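Local coordinates for protein o-succinylbenzoate synthase (Synechococcus elongatus, PDB 2OZT) that catalyses the metal-dependent dehydration of 2-succinyl-6-hydroxy-2,4-cyclohexadiene-1-carboxylate to 2-succinylbenzoate, a step on the way to phylloquinone, at residues A153-L158 / G190-V195; A175-W180 / L208-T213; A149-L154 / A182-H187; A273-I278 / L296-D301. One frame throughout, in Å; residues are numbered along the deposited sequence.

Contacts 1, 2 and 3 lie on the same flank of the barrel domain of this enolase-superfamily monomer, within successive beta-alpha units. Contacts 1 and 3 share helix 144-157, with Ala-153 and Leu-154 common to both, and their centres are about 8 Å apart. Contact 2 shares helix 174-187 with contact 3, at about 16 Å between centres, and Trp-180 CZ3 touches Leu-151 CD2 at 3.8 Å. Along the chain, helix 144-157, helix 174-187, strand 192-196 and helix 204-213 follow in that order; contacts 3 and 2 join successive outer helices, while contact 1 ties one helix end to strand 192-196. Contact 4 comes later, about 24 to 30 Å from the others by centres, where the loops near the predicted catalytic Lys-245 meet.

Contact 1. Residues A153-L158 / G190-V195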
loop_
_atom_site.group_PDB
_atom_site.type_symbol
_atom_site.label_atom_id
_atom_site.label_comp_id
_atom_site.label_asym_id
_atom_site.label_seq_id
_atom_site.Cartn_x
_atom_site.Cartn_y
_atom_site.Cartn_z
ATOM N N ALA A 153 -2.049 -12.096 25.553
ATOM C CA ALA A 153 -0.720 -11.817 26.119
ATOM C C ALA A 153 -0.094 -10.562 25.480
ATOM O O ALA A 153 0.546 -9.751 26.165
ATOM C CB ALA A 153 0.178 -13.017 25.917
ATOM N N LEU A 154 -0.290 -10.417 24.162
ATOM C CA LEU A 154 0.285 -9.271 23.435
ATOM C C LEU A 154 -0.338 -7.988 23.909
ATOM O O LEU A 154 0.370 -6.982 24.139
ATOM C CB LEU A 154 0.086 -9.511 21.936
ATOM C CG LEU A 154 0.576 -8.388 21.013
ATOM C CD1 LEU A 154 2.106 -8.144 21.150
ATOM C CD2 LEU A 154 0.196 -8.711 19.568
ATOM N N LEU A 155 -1.663 -7.986 24.086
ATOM C CA LEU A 155 -2.315 -6.771 24.539
ATOM C C LEU A 155 -1.913 -6.397 25.952
ATOM O O LEU A 155 -1.789 -5.211 26.260
ATOM C CB LEU A 155 -3.824 -6.898 24.462
ATOM C CG LEU A 155 -4.443 -6.980 23.079
ATOM C CD1 LEU A 155 -5.907 -7.317 23.208
ATOM C CD2 LEU A 155 -4.234 -5.639 22.362
ATOM N N ALA A 156 -1.712 -7.408 26.798
ATOM C CA ALA A 156 -1.207 -7.156 28.154
ATOM C C ALA A 156 0.210 -6.604 28.197
ATOM O O ALA A 156 0.538 -5.785 29.071
ATOM C CB ALA A 156 -1.309 -8.427 28.966
ATOM N N ALA A 157 1.056 -7.050 27.269
ATOM C CA ALA A 157 2.463 -6.654 27.215
ATOM C C ALA A 157 2.739 -5.295 26.541
ATOM O O ALA A 157 3.673 -4.607 26.912
ATOM C CB ALA A 157 3.241 -7.722 26.516
ATOM N N LEU A 158 1.947 -4.931 25.531
ATOM C CA LEU A 158 2.228 -3.685 24.793
ATOM C C LEU A 158 2.129 -2.485 25.712
ATOM O O LEU A 158 1.258 -2.422 26.575
ATOM C CB LEU A 158 1.262 -3.524 23.612
ATOM C CG LEU A 158 1.525 -4.437 22.411
ATOM C CD1 LEU A 158 0.332 -4.363 21.457
ATOM C CD2 LEU A 158 2.760 -3.963 21.684
ATOM N N GLY A 190 -8.870 -1.009 23.722
ATOM C CA GLY A 190 -8.646 0.262 23.031
ATOM C C GLY A 190 -7.409 0.253 22.160
ATOM O O GLY A 190 -7.254 1.125 21.298
ATOM N N LYS A 191 -6.540 -0.737 22.369
ATOM C CA LYS A 191 -5.340 -0.908 21.537
ATOM C C LYS A 191 -5.651 -1.500 20.150
ATOM O O LYS A 191 -4.881 -1.269 19.229
ATOM C CB LYS A 191 -4.249 -1.741 22.247
ATOM C CG LYS A 191 -3.687 -1.121 23.549
ATOM C CD LYS A 191 -2.636 -2.033 24.218
ATOM C CE LYS A 191 -2.052 -1.356 25.502
ATOM N NZ LYS A 191 -1.603 -2.351 26.550
ATOM N N ILE A 192 -6.762 -2.218 19.990
ATOM C CA ILE A 192 -7.161 -2.756 18.623
ATOM C C ILE A 192 -7.716 -1.708 17.634
ATOM O O ILE A 192 -8.818 -1.198 17.793
ATOM C CB ILE A 192 -8.135 -3.965 18.718
ATOM C CG1 ILE A 192 -7.517 -5.105 19.552
ATOM C CG2 ILE A 192 -8.478 -4.493 17.361
ATOM C CD1 ILE A 192 -6.446 -5.933 18.837
ATOM N N GLU A 193 -6.973 -1.426 16.578
ATOM C CA GLU A 193 -7.387 -0.376 15.672
ATOM C C GLU A 193 -8.384 -0.873 14.628
ATOM O O GLU A 193 -9.408 -0.235 14.359
ATOM C CB GLU A 193 -6.149 0.188 14.993
ATOM C CG GLU A 193 -6.414 1.451 14.189
ATOM C CD GLU A 193 -5.163 2.035 13.564
ATOM O OE1 GLU A 193 -4.107 1.377 13.563
ATOM O OE2 GLU A 193 -5.244 3.189 13.096
ATOM N N TYR A 194 -8.069 -1.999 14.011
ATOM C CA TYR A 194 -8.982 -2.653 13.089
ATOM C C TYR A 194 -8.529 -4.053 12.794
ATOM O O TYR A 194 -7.374 -4.435 13.107
ATOM C CB TYR A 194 -9.121 -1.868 11.765
ATOM C CG TYR A 194 -7.852 -1.451 11.000
ATOM C CD1 TYR A 194 -7.511 -0.100 10.929
ATOM C CD2 TYR A 194 -7.043 -2.369 10.336
ATOM C CE1 TYR A 194 -6.400 0.346 10.167
ATOM C CE2 TYR A 194 -5.905 -1.926 9.579
ATOM C CZ TYR A 194 -5.618 -0.588 9.526
ATOM O OH TYR A 194 -4.528 -0.219 8.771
ATOM N N VAL A 195 -9.462 -4.839 12.231
ATOM C CA VAL A 195 -9.161 -6.114 11.605
ATOM C C VAL A 195 -9.103 -5.861 10.090
ATOM O O VAL A 195 -10.047 -5.339 9.508
ATOM C CB VAL A 195 -10.214 -7.216 11.965
ATOM C CG1 VAL A 195 -9.896 -8.475 11.204
ATOM C CG2 VAL A 195 -10.272 -7.475 13.480
#
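Lys-191 NZ is held by two backbone carbonyls, one in the last turn of helix 144-157 and one just past its end, donating to Leu-155 O at 2.9 Å and to Leu-158 O at 2.9 Å. The first bond runs almost straight down the carbonyl, with a C=O...N angle of 171°; at Leu-158 the ammonium sits above the carbonyl plane, 39° out of it. The lysine chain reaches them fully extended beyond CG, and the ammonium would probably be favoured by the negative end of the helix dipole. Replacing the lysine by methionine is likely to leave both carbonyls without this donor and weaken the helix end's tie to the residues leading into strand 192-196. Apolar contact accompanies the grip: Leu-155 CD2 lies 3.9 Å from Lys-191 CB as the two side chains pass in opposite directions, and 4.2 Å from Ile-192 CD1, whose chain crosses it at about a right angle. Leu-158 CB rests on the lysine methylenes, 4.2 Å from CD. Leu-155 and Ile-192 both pack on Leu-164 of strand 163-167, whose backbone also bonds to Lys-191 and Glu-193, so the helix end is fastened over two adjacent parallel strands of the barrel.

Contact 2. Residues A175-W180 / L208-T213; sequences ATANRW and LSLAQT
Leu-210 projects from helix 204-213 against helix 174-187 and spreads its two methyls over neighbouring residues there. CD1 meets the methyl of Ala-177, at 4.0 Å from CB, while CD2 lies 3.8 Å from Asn-178 OD1. CG stands anti to the carbonyl carbon, beside the backbone N (chi1 -78°), which aims the fork at the facing helix with one branch for each partner. Ala-177 also points its CB at this helix, and its small side chain lets the leucine come close to the helix surface. Asn-178 behaves differently: its CB does not head for the leucine, but the amide end swings nearer and the two side chains cross obliquely. Asn-178 was modelled in two conformers, so the approach of OD1 describes one of them and is doubtful. Around the pair, Leu-210 also packs on Leu-199 and on Ile-218 of strand 218-220, and Ala-177 on Trp-172, so the leucine fills the layer between consecutive barrel helices and the strand beneath. With 99 Å² buried in all, these segments meet through one apolar methyl pair and a doubtful touch at an amide modelled in two conformers, which implies modest adhesion resting on shape and burial, with little directional chemistry to fix the spacing of the helices.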
loop_
_atom_site.group_PDB
_atom_site.type_symbol
_atom_site.label_atom_id
_atom_site.label_comp_id
_atom_site.label_asym_id
_atom_site.label_seq_id
_atom_site.Cartn_x
_atom_site.Cartn_y
_atom_site.Cartn_z
ATOM N N ALA A 175 -17.821 -18.131 9.159
ATOM C CA ALA A 175 -18.173 -18.483 10.541
ATOM C C ALA A 175 -17.005 -18.141 11.477
ATOM O O ALA A 175 -17.215 -17.676 12.576
ATOM C CB ALA A 175 -18.480 -19.968 10.607
ATOM N N THR A 176 -15.777 -18.395 11.018
ATOM C CA THR A 176 -14.573 -18.040 11.785
ATOM C C THR A 176 -14.473 -16.526 12.045
ATOM O O THR A 176 -14.151 -16.103 13.150
ATOM C CB THR A 176 -13.298 -18.532 11.069
ATOM O OG1 THR A 176 -13.351 -19.964 11.008
ATOM C CG2 THR A 176 -11.983 -18.117 11.807
ATOM N N ALA A 177 -14.718 -15.721 11.006
ATOM C CA ALA A 177 -14.680 -14.278 11.165
ATOM C C ALA A 177 -15.689 -13.857 12.219
ATOM O O ALA A 177 -15.405 -13.053 13.105
ATOM C CB ALA A 177 -15.001 -13.590 9.830
ATOM N N ASN A 178 -16.896 -14.405 12.129
ATOM C CA ASN A 178 -17.912 -14.039 13.082
ATOM C C ASN A 178 -17.537 -14.373 14.533
ATOM O O ASN A 178 -17.762 -13.559 15.434
ATOM C CB ASN A 178 -19.227 -14.669 12.670
ATOM C CG ASN A 178 -20.379 -13.845 13.084
ATOM O OD1 ASN A 178 -20.922 -13.069 12.303
ATOM N ND2 ASN A 178 -20.749 -13.963 14.342
ATOM N N ARG A 179 -16.927 -15.552 14.727
ATOM C CA ARG A 179 -16.476 -15.958 16.075
ATOM C C ARG A 179 -15.366 -15.017 16.578
ATOM O O ARG A 179 -15.363 -14.604 17.742
ATOM C CB ARG A 179 -16.012 -17.406 16.075
ATOM C CG ARG A 179 -17.189 -18.393 15.947
ATOM C CD ARG A 179 -16.841 -19.807 16.473
ATOM N NE ARG A 179 -15.563 -20.283 15.921
ATOM C CZ ARG A 179 -15.396 -20.731 14.676
ATOM N NH1 ARG A 179 -16.421 -20.793 13.836
ATOM N NH2 ARG A 179 -14.189 -21.120 14.265
ATOM N N TRP A 180 -14.448 -14.621 15.675
ATOM C CA TRP A 180 -13.405 -13.662 16.025
ATOM C C TRP A 180 -13.942 -12.302 16.433
ATOM O O TRP A 180 -13.506 -11.714 17.428
ATOM C CB TRP A 180 -12.475 -13.472 14.831
ATOM C CG TRP A 180 -11.147 -14.178 14.941
ATOM C CD1 TRP A 180 -10.754 -15.286 14.263
ATOM C CD2 TRP A 180 -10.032 -13.760 15.726
ATOM N NE1 TRP A 180 -9.435 -15.601 14.585
ATOM C CE2 TRP A 180 -8.979 -14.671 15.480
ATOM C CE3 TRP A 180 -9.812 -12.684 16.588
ATOM C CZ2 TRP A 180 -7.704 -14.537 16.104
ATOM C CZ3 TRP A 180 -8.568 -12.577 17.226
ATOM C CH2 TRP A 180 -7.531 -13.470 16.947
ATOM N N LEU A 208 -19.274 -6.486 3.965
ATOM C CA LEU A 208 -20.075 -5.296 4.230
ATOM C C LEU A 208 -20.986 -5.462 5.455
ATOM O O LEU A 208 -21.018 -4.623 6.359
ATOM C CB LEU A 208 -20.851 -4.914 2.975
ATOM C CG LEU A 208 -21.707 -3.650 3.066
ATOM C CD1 LEU A 208 -20.845 -2.379 3.312
ATOM C CD2 LEU A 208 -22.557 -3.508 1.777
ATOM N N SER A 209 -21.692 -6.605 5.514
ATOM C CA SER A 209 -22.576 -6.878 6.637
ATOM C C SER A 209 -21.825 -6.945 7.977
ATOM O O SER A 209 -22.257 -6.381 8.969
ATOM C CB SER A 209 -23.342 -8.191 6.418
ATOM O OG SER A 209 -24.177 -8.386 7.536
ATOM N N LEU A 210 -20.654 -7.596 7.976
ATOM C CA LEU A 210 -19.830 -7.594 9.179
ATOM C C LEU A 210 -19.459 -6.159 9.579
ATOM O O LEU A 210 -19.597 -5.776 10.724
ATOM C CB LEU A 210 -18.538 -8.399 8.966
ATOM C CG LEU A 210 -18.647 -9.924 9.038
ATOM C CD1 LEU A 210 -17.327 -10.540 8.569
ATOM C CD2 LEU A 210 -19.031 -10.370 10.466
ATOM N N ALA A 211 -18.958 -5.365 8.635
ATOM C CA ALA A 211 -18.559 -4.032 9.043
ATOM C C ALA A 211 -19.706 -3.226 9.632
ATOM O O ALA A 211 -19.499 -2.391 10.498
ATOM C CB ALA A 211 -17.996 -3.312 7.875
ATOM N N GLN A 212 -20.902 -3.456 9.083
ATOM C CA GLN A 212 -22.098 -2.729 9.526
ATOM C C GLN A 212 -22.660 -3.219 10.869
ATOM O O GLN A 212 -23.529 -2.574 11.440
ATOM C CB GLN A 212 -23.189 -2.838 8.454
ATOM C CG GLN A 212 -22.819 -2.069 7.167
ATOM C CD GLN A 212 -23.728 -2.433 5.982
ATOM O OE1 GLN A 212 -24.253 -3.545 5.904
ATOM N NE2 GLN A 212 -23.856 -1.532 5.046
ATOM N N THR A 213 -22.132 -4.318 11.384
ATOM C CA THR A 213 -22.758 -4.887 12.581
ATOM C C THR A 213 -21.821 -5.140 13.749
ATOM O O THR A 213 -22.264 -5.140 14.907
ATOM C CB THR A 213 -23.446 -6.216 12.262
ATOM O OG1 THR A 213 -22.512 -7.120 11.667
ATOM C CG2 THR A 213 -24.601 -6.007 11.303
#

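Contact 3. Residues A149-L154 / A182-H187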
loop_
_atom_site.group_PDB
_atom_site.type_symbol
_atom_site.label_atom_id
_atom_site.label_comp_id
_atom_site.label_asym_id
_atom_site.label_seq_id
_atom_site.Cartn_x
_atom_site.Cartn_y
_atom_site.Cartn_z
ATOM N N ALA A 149 -5.162 -16.565 22.387
ATOM C CA ALA A 149 -4.312 -16.635 23.577
ATOM C C ALA A 149 -3.062 -15.784 23.478
ATOM O O ALA A 149 -2.722 -15.059 24.423
ATOM C CB ALA A 149 -3.977 -18.080 23.908
ATOM N N ILE A 150 -2.449 -15.789 22.282
ATOM C CA ILE A 150 -1.291 -14.912 22.017
ATOM C C ILE A 150 -1.752 -13.460 22.084
ATOM O O ILE A 150 -1.084 -12.598 22.679
ATOM C CB ILE A 150 -0.657 -15.220 20.681
ATOM C CG1 ILE A 150 -0.069 -16.639 20.686
ATOM C CG2 ILE A 150 0.445 -14.189 20.382
ATOM C CD1 ILE A 150 0.198 -17.166 19.312
ATOM N N LEU A 151 -2.906 -13.184 21.476
ATOM C CA LEU A 151 -3.390 -11.810 21.439
ATOM C C LEU A 151 -3.625 -11.243 22.845
ATOM O O LEU A 151 -3.280 -10.098 23.155
ATOM C CB LEU A 151 -4.685 -11.736 20.606
ATOM C CG LEU A 151 -5.238 -10.319 20.423
ATOM C CD1 LEU A 151 -4.210 -9.257 19.929
ATOM C CD2 LEU A 151 -6.392 -10.340 19.450
ATOM N N LYS A 152 -4.218 -12.074 23.708
ATOM C CA LYS A 152 -4.425 -11.691 25.093
ATOM C C LYS A 152 -3.081 -11.290 25.765
ATOM O O LYS A 152 -2.997 -10.253 26.446
ATOM C CB LYS A 152 -5.137 -12.840 25.849
ATOM C CG LYS A 152 -5.401 -12.538 27.306
ATOM C CD LYS A 152 -6.381 -13.596 27.869
ATOM C CE LYS A 152 -6.435 -13.564 29.392
ATOM N NZ LYS A 152 -6.964 -12.273 29.893
ATOM N N ALA A 153 -2.049 -12.096 25.553
ATOM C CA ALA A 153 -0.720 -11.817 26.119
ATOM C C ALA A 153 -0.094 -10.562 25.480
ATOM O O ALA A 153 0.546 -9.751 26.165
ATOM C CB ALA A 153 0.178 -13.017 25.917
ATOM N N LEU A 154 -0.290 -10.417 24.162
ATOM C CA LEU A 154 0.285 -9.271 23.435
ATOM C C LEU A 154 -0.338 -7.988 23.909
ATOM O O LEU A 154 0.370 -6.982 24.139
ATOM C CB LEU A 154 0.086 -9.511 21.936
ATOM C CG LEU A 154 0.576 -8.388 21.013
ATOM C CD1 LEU A 154 2.106 -8.144 21.150
ATOM C CD2 LEU A 154 0.196 -8.711 19.568
ATOM N N ALA A 182 -16.823 -11.702 17.690
ATOM C CA ALA A 182 -17.544 -11.867 18.987
ATOM C C ALA A 182 -16.507 -11.907 20.110
ATOM O O ALA A 182 -16.690 -11.257 21.157
ATOM C CB ALA A 182 -18.382 -13.105 18.973
ATOM N N TRP A 183 -15.398 -12.620 19.891
ATOM C CA TRP A 183 -14.299 -12.636 20.865
ATOM C C TRP A 183 -13.738 -11.244 21.090
ATOM O O TRP A 183 -13.473 -10.828 22.228
ATOM C CB TRP A 183 -13.168 -13.555 20.401
ATOM C CG TRP A 183 -12.093 -13.782 21.452
ATOM C CD1 TRP A 183 -12.036 -14.819 22.334
ATOM C CD2 TRP A 183 -10.927 -12.987 21.690
ATOM N NE1 TRP A 183 -10.903 -14.724 23.107
ATOM C CE2 TRP A 183 -10.211 -13.599 22.749
ATOM C CE3 TRP A 183 -10.416 -11.817 21.125
ATOM C CZ2 TRP A 183 -9.029 -13.073 23.261
ATOM C CZ3 TRP A 183 -9.214 -11.291 21.631
ATOM C CH2 TRP A 183 -8.532 -11.928 22.685
ATOM N N LEU A 184 -13.556 -10.493 20.003
ATOM C CA LEU A 184 -12.977 -9.159 20.125
ATOM C C LEU A 184 -13.906 -8.207 20.880
ATOM O O LEU A 184 -13.451 -7.322 21.603
ATOM C CB LEU A 184 -12.606 -8.588 18.743
ATOM C CG LEU A 184 -11.353 -9.186 18.102
ATOM C CD1 LEU A 184 -11.305 -8.848 16.614
ATOM C CD2 LEU A 184 -10.045 -8.689 18.764
ATOM N N ASP A 185 -15.205 -8.389 20.699
ATOM C CA ASP A 185 -16.170 -7.610 21.482
ATOM C C ASP A 185 -16.012 -7.882 22.983
ATOM O O ASP A 185 -16.054 -6.952 23.797
ATOM C CB ASP A 185 -17.591 -7.885 21.022
ATOM C CG ASP A 185 -18.582 -6.992 21.703
ATOM O OD1 ASP A 185 -18.526 -5.765 21.465
ATOM O OD2 ASP A 185 -19.382 -7.522 22.511
ATOM N N ARG A 186 -15.813 -9.139 23.355
ATOM C CA ARG A 186 -15.645 -9.491 24.767
ATOM C C ARG A 186 -14.273 -9.136 25.358
ATOM O O ARG A 186 -14.182 -8.779 26.542
ATOM C CB ARG A 186 -15.875 -10.992 24.978
ATOM C CG ARG A 186 -17.211 -11.524 24.473
ATOM C CD ARG A 186 -17.470 -12.951 24.954
ATOM N NE ARG A 186 -16.512 -13.917 24.409
ATOM C CZ ARG A 186 -16.712 -14.632 23.308
ATOM N NH1 ARG A 186 -17.840 -14.497 22.619
ATOM N NH2 ARG A 186 -15.783 -15.476 22.890
ATOM N N HIS A 187 -13.215 -9.267 24.558
ATOM C CA HIS A 187 -11.832 -9.313 25.065
ATOM C C HIS A 187 -10.902 -8.279 24.439
ATOM O O HIS A 187 -9.724 -8.145 24.823
ATOM C CB HIS A 187 -11.246 -10.703 24.824
ATOM C CG HIS A 187 -12.005 -11.797 25.501
ATOM N ND1 HIS A 187 -12.061 -11.917 26.873
ATOM C CD2 HIS A 187 -12.743 -12.815 25.003
ATOM C CE1 HIS A 187 -12.811 -12.957 27.192
ATOM N NE2 HIS A 187 -13.235 -13.522 26.076
HETATM O O HOH W 1 -9.203 -10.783 27.883
#
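Leu-151 and Trp-183 carry the apolar part of this contact, in which segments 149-154 and 182-187, from helix 144-157 and helix 174-187, run with 29° between their directions. Leu-151 CD2 lies 3.7 Å from Trp-183 CZ3, on the six-membered part of the indole, and approaches the ring at a slant. Both side chains set CG anti to the backbone N (chi1 -176° for Leu-151, -171° for Trp-183), and this carries each out into the gap between the segment axes, which come no closer than 12.2 Å. The same methyl, CD2, also touches Leu-184 CD2 at 4.1 Å, the two leucines crossing at about a right angle. Leu-184 CD2 in turn stands at the edge of the Trp-183 ring, in its plane, and His-187 CB lies 3.5 Å above one face near the rim, so residues of its own helix help to fix how the indole is turned. The polar part is looser. At the exposed margin a water lies 3.2 Å from His-187 ND1, and it accepts a weak, long bond from Lys-152 NZ at 3.4 Å, a tenuous bridge between the helices. Deeper in, Leu-151 rests on Leu-164 and Leu-166 of strand 163-167 and on Trp-137 of strand 134-138, and Leu-184 on Leu-166. The contact thus closes the seam between two successive outer helices of the barrel, directly over the strand that connects them in sequence.

Contact 4. Residues A273-I278 / L296-D301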
loop_
_atom_site.group_PDB
_atom_site.type_symbol
_atom_site.label_atom_id
_atom_site.label_comp_id
_atom_site.label_asym_id
_atom_site.label_seq_id
_atom_site.Cartn_x
_atom_site.Cartn_y
_atom_site.Cartn_z
ATOM N N ALA A 273 3.331 -1.299 -1.770
ATOM C CA ALA A 273 3.162 -2.442 -2.674
ATOM C C ALA A 273 4.554 -2.994 -3.031
ATOM O O ALA A 273 4.751 -3.499 -4.149
ATOM C CB ALA A 273 2.482 -1.975 -3.949
ATOM N N LEU A 274 5.510 -2.884 -2.100
ATOM C CA LEU A 274 6.902 -3.323 -2.351
ATOM C C LEU A 274 7.441 -2.713 -3.628
ATOM O O LEU A 274 8.017 -3.393 -4.506
ATOM C CB LEU A 274 6.996 -4.867 -2.378
ATOM C CG LEU A 274 6.573 -5.578 -1.090
ATOM C CD1 LEU A 274 6.761 -7.079 -1.307
ATOM C CD2 LEU A 274 7.362 -5.097 0.122
ATOM N N GLU A 275 7.250 -1.405 -3.725
ATOM C CA GLU A 275 7.725 -0.629 -4.871
ATOM C C GLU A 275 9.123 -0.079 -4.568
ATOM O O GLU A 275 9.617 -0.168 -3.448
ATOM C CB GLU A 275 6.727 0.507 -5.214
ATOM C CG GLU A 275 6.551 1.549 -4.133
ATOM C CD GLU A 275 5.793 1.044 -2.902
ATOM O OE1 GLU A 275 6.461 0.725 -1.898
ATOM O OE2 GLU A 275 4.553 1.021 -2.952
ATOM N N GLY A 276 9.766 0.526 -5.575
ATOM C CA GLY A 276 11.128 1.004 -5.367
ATOM C C GLY A 276 11.157 2.460 -4.928
ATOM O O GLY A 276 10.099 3.071 -4.643
ATOM N N ALA A 277 12.375 3.016 -4.854
ATOM C CA ALA A 277 12.576 4.351 -4.306
ATOM C C ALA A 277 11.941 5.468 -5.137
ATOM O O ALA A 277 11.522 6.496 -4.575
ATOM C CB ALA A 277 14.073 4.608 -4.170
ATOM N N ILE A 278 11.842 5.289 -6.443
ATOM C CA ILE A 278 11.204 6.329 -7.261
ATOM C C ILE A 278 9.722 6.459 -6.866
ATOM O O ILE A 278 9.249 7.524 -6.523
ATOM C CB ILE A 278 11.413 6.089 -8.748
ATOM C CG1 ILE A 278 12.899 6.328 -9.045
ATOM C CG2 ILE A 278 10.501 6.987 -9.574
ATOM C CD1 ILE A 278 13.301 5.973 -10.531
ATOM N N LEU A 296 1.959 4.643 8.519
ATOM C CA LEU A 296 2.024 4.140 7.151
ATOM C C LEU A 296 2.426 2.690 7.067
ATOM O O LEU A 296 3.299 2.222 7.852
ATOM C CB LEU A 296 3.091 4.909 6.328
ATOM C CG LEU A 296 3.014 6.433 6.282
ATOM C CD1 LEU A 296 4.149 6.980 5.415
ATOM C CD2 LEU A 296 1.621 6.883 5.738
ATOM N N GLY A 297 1.846 1.980 6.103
ATOM C CA GLY A 297 2.208 0.564 5.926
ATOM C C GLY A 297 3.449 0.436 5.059
ATOM O O GLY A 297 3.429 -0.280 4.042
ATOM N N PHE A 298 4.529 1.102 5.477
ATOM C CA PHE A 298 5.777 1.096 4.718
ATOM C C PHE A 298 6.916 0.455 5.488
ATOM O O PHE A 298 8.099 0.644 5.106
ATOM C CB PHE A 298 6.139 2.516 4.268
ATOM C CG PHE A 298 5.409 2.955 3.005
ATOM C CD1 PHE A 298 6.029 2.843 1.756
ATOM C CD2 PHE A 298 4.099 3.447 3.045
ATOM C CE1 PHE A 298 5.348 3.231 0.590
ATOM C CE2 PHE A 298 3.441 3.841 1.889
ATOM C CZ PHE A 298 4.071 3.734 0.662
ATOM N N GLY A 299 6.551 -0.370 6.475
ATOM C CA GLY A 299 7.548 -1.082 7.332
ATOM C C GLY A 299 8.027 -2.357 6.681
ATOM O O GLY A 299 8.030 -3.413 7.311
ATOM N N VAL A 300 8.441 -2.246 5.414
ATOM C CA VAL A 300 8.637 -3.412 4.558
ATOM C C VAL A 300 10.108 -3.591 4.156
ATOM O O VAL A 300 10.387 -4.319 3.217
ATOM C CB VAL A 300 7.773 -3.315 3.264
ATOM C CG1 VAL A 300 6.253 -3.320 3.609
ATOM C CG2 VAL A 300 8.152 -2.047 2.451
ATOM N N ASP A 301 11.018 -2.926 4.862
ATOM C CA ASP A 301 12.459 -2.997 4.547
ATOM C C ASP A 301 13.061 -4.371 4.546
ATOM O O ASP A 301 14.064 -4.577 3.876
ATOM C CB ASP A 301 13.279 -2.156 5.518
ATOM C CG ASP A 301 13.158 -0.687 5.248
ATOM O OD1 ASP A 301 12.566 -0.300 4.230
ATOM O OD2 ASP A 301 13.662 0.084 6.075
#
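Leu-274 and Val-300 join two loops of the barrel domain: the one between strand 268-270 and helix 277-290, with Gly-276 at the N-cap, and the one after that helix, which carries inverse gamma turns centred on Gly-297 and Gly-299. The apolar part is a snug meeting of branched chains. Leu-274 CD2 reaches Val-300 CB at 3.6 Å and lies 3.9 Å from Val-300 CG2, the two side chains crossing at a slant. Val-300 points its CB at the facing loop, whereas only the end of Leu-274 comes close.

The second kind of contact sets a carboxylate beside a ring. Glu-275 OE1 lies 3.7 Å from Phe-298 CE1, with the carboxylate and ring planes 27° apart, although the two side chains as a whole cross at about a right angle. Glu-275 gets there by folding back: CG sits between the backbone N and the carbonyl carbon (chi1 63°), and the chain bends again at chi2 (-71°).

Polar bonds then hold the buried acid. OE1 is gripped by a salt bridge to Arg-280 NE and a hydrogen bond to Ser-272 OG, which together help to fix the rotation of the carboxylate. With alanine in place of Glu-275, Arg-280 would probably lose this counter-charge and a gap would open beside Phe-298. The predicted catalytic Lys-245 is about 6 Å away, side chain to side chain. The other oxygen, Glu-275 OE2, takes a nearly straight bond from Ala-273 N at 2.9 Å, the donor lying above the carboxylate plane.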